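CGAS/DncV-like nucleotidyltransferase in E. coli homolog (Elizabethkingia meningoseptica ATCC 13253 = NBRC 12535, PDB 6E0M) probably synthesizes cyclic dinucleotide second messengers from ATP or GTP, with magnesium as cofactor, in a CBASS system that defends bacteria against phage. Local coordinates at residues Pro14-Glu19 with Gly48-Asn53. Numbering follows the deposited sequence.
Sequences PVSTTE and GSYRNN. With DPO (diphosphate), chain B.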
# COMPACT_ATOMS: atom_id res chain seq x y z
N PRO A 14 -10.95 -6.67 -7.18
CA PRO A 14 -10.79 -5.27 -6.74
C PRO A 14 -12.15 -4.60 -6.67
O PRO A 14 -13.04 -4.88 -7.47
CB PRO A 14 -9.89 -4.65 -7.81
CG PRO A 14 -9.97 -5.54 -8.98
CD PRO A 14 -10.43 -6.91 -8.54
N VAL A 15 -12.32 -3.75 -5.66
CA VAL A 15 -13.57 -3.03 -5.48
C VAL A 15 -13.38 -1.61 -6.00
O VAL A 15 -13.79 -1.28 -7.11
CB VAL A 15 -14.03 -3.09 -4.01
CG1 VAL A 15 -15.38 -2.40 -3.86
CG2 VAL A 15 -14.12 -4.55 -3.57
N SER A 16 -12.73 -0.76 -5.22
CA SER A 16 -12.39 0.58 -5.70
C SER A 16 -11.19 0.52 -6.64
O SER A 16 -10.20 -0.16 -6.35
CB SER A 16 -12.04 1.50 -4.53
OG SER A 16 -13.12 1.67 -3.65
N THR A 17 -11.26 1.24 -7.75
CA THR A 17 -10.13 1.30 -8.66
C THR A 17 -10.00 2.69 -9.26
O THR A 17 -10.87 3.55 -9.13
CB THR A 17 -10.25 0.30 -9.82
OG1 THR A 17 -11.26 0.77 -10.73
CG2 THR A 17 -10.62 -1.08 -9.30
N THR A 18 -8.89 2.91 -9.96
CA THR A 18 -8.64 4.19 -10.62
C THR A 18 -9.60 4.46 -11.79
O THR A 18 -9.64 5.60 -12.29
CB THR A 18 -7.19 4.24 -11.11
OG1 THR A 18 -6.97 3.17 -12.02
CG2 THR A 18 -6.22 4.11 -9.94
N GLU A 19 -10.38 3.47 -12.22
CA GLU A 19 -11.42 3.72 -13.22
C GLU A 19 -12.64 4.43 -12.61
O GLU A 19 -13.47 4.96 -13.35
CB GLU A 19 -11.87 2.42 -13.88
CG GLU A 19 -10.88 1.87 -14.91
CD GLU A 19 -10.43 2.92 -15.92
OE1 GLU A 19 -11.29 3.54 -16.58
OE2 GLU A 19 -9.20 3.14 -16.02
N GLY A 48 0.17 3.03 -2.79
CA GLY A 48 -0.84 2.34 -2.03
C GLY A 48 -1.84 1.58 -2.90
O GLY A 48 -1.58 1.24 -4.05
N SER A 49 -3.01 1.33 -2.31
CA SER A 49 -3.89 0.31 -2.86
C SER A 49 -4.45 0.66 -4.22
O SER A 49 -4.75 -0.24 -5.01
CB SER A 49 -5.03 0.05 -1.88
OG SER A 49 -5.70 1.25 -1.54
N TYR A 50 -4.65 1.94 -4.53
CA TYR A 50 -5.13 2.27 -5.87
C TYR A 50 -4.04 2.03 -6.90
O TYR A 50 -4.33 1.66 -8.05
CB TYR A 50 -5.60 3.73 -5.94
CG TYR A 50 -7.04 3.95 -5.51
CD1 TYR A 50 -8.09 3.86 -6.42
CD2 TYR A 50 -7.35 4.24 -4.19
CE1 TYR A 50 -9.41 4.05 -6.03
CE2 TYR A 50 -8.66 4.42 -3.79
CZ TYR A 50 -9.69 4.35 -4.71
OH TYR A 50 -10.97 4.55 -4.27
N ARG A 51 -2.79 2.30 -6.53
CA ARG A 51 -1.67 2.06 -7.44
C ARG A 51 -1.45 0.57 -7.69
O ARG A 51 -1.27 0.14 -8.83
CB ARG A 51 -0.39 2.68 -6.86
CG ARG A 51 0.86 2.47 -7.72
CD ARG A 51 0.82 3.29 -9.00
NE ARG A 51 1.92 2.98 -9.90
CZ ARG A 51 3.15 3.49 -9.82
NH1 ARG A 51 3.49 4.37 -8.87
NH2 ARG A 51 4.06 3.12 -10.69
N ASN A 52 -1.47 -0.21 -6.63
CA ASN A 52 -1.22 -1.65 -6.70
C ASN A 52 -2.47 -2.45 -6.99
O ASN A 52 -2.38 -3.68 -7.16
CB ASN A 52 -0.57 -2.09 -5.40
CG ASN A 52 0.67 -1.26 -5.07
OD1 ASN A 52 1.48 -0.97 -5.93
ND2 ASN A 52 0.81 -0.87 -3.81
N ASN A 53 -3.63 -1.80 -7.08
CA ASN A 53 -4.92 -2.43 -7.39
C ASN A 53 -5.29 -3.49 -6.36
O ASN A 53 -5.70 -4.60 -6.69
CB ASN A 53 -4.93 -3.01 -8.80
CG ASN A 53 -6.33 -3.17 -9.36
OD1 ASN A 53 -7.24 -2.41 -9.00
ND2 ASN A 53 -6.51 -4.13 -10.27
P1 DPO B . -8.40 -6.59 -12.73
O1 DPO B . -9.70 -7.19 -13.21
O2 DPO B . -8.59 -5.14 -12.32
O3 DPO B . -7.35 -6.68 -13.82
O4 DPO B . -7.86 -7.39 -11.39
P2 DPO B . -7.02 -8.80 -11.33
O5 DPO B . -7.70 -9.64 -10.27
O6 DPO B . -7.02 -9.49 -12.68
O7 DPO B . -5.61 -8.38 -10.90
O HOH W 1 -8.05 -1.79 -6.42
O HOH W 2 -6.79 0.67 -9.07
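Van der Waals packing centres on Y50, whose flat ring lies along the backbone of S16-T18. The peptide joining T17 to T18 meets the ring at its edge, near its plane, with T17 O 3.5 Å from Y50 CE1. T18 points the opposite way alongside Y50, its CG2 4.0 Å from Y50 CD1, while S16 CB approaches the phenol end obliquely. Tyrosine suits both tasks, edge packing and a polar end: Y50 OH bonds to S60 O, in the loop following N53, where S16 OG meets R57 O and S60 N.

No direct hydrogen bond crosses between the segments; two waters do the bridging. One donates to S16 O (2.7 Å) and N53 OD1; the other accepts from T18 N and donates to Y50 O (2.8 Å) and N53 OD1. N53, just past the short helix, has positive phi (60°); chi1 of -157° puts CG anti to the backbone N, resting OD1 against P14 CB and T17 CG2.

An amide has two chemistries: OD1 takes both waters, whereas ND2 donates to diphosphate O2 (3.1 Å, 147°). P14 adds nonpolar ring carbons against OD1 and the anion, which R187, R191 and R194 also bind. Y50, in the probably GTP-binding segment 48-52, is thus held by packing and its S60 bond; N53 links the hydrated interface to the diphosphate.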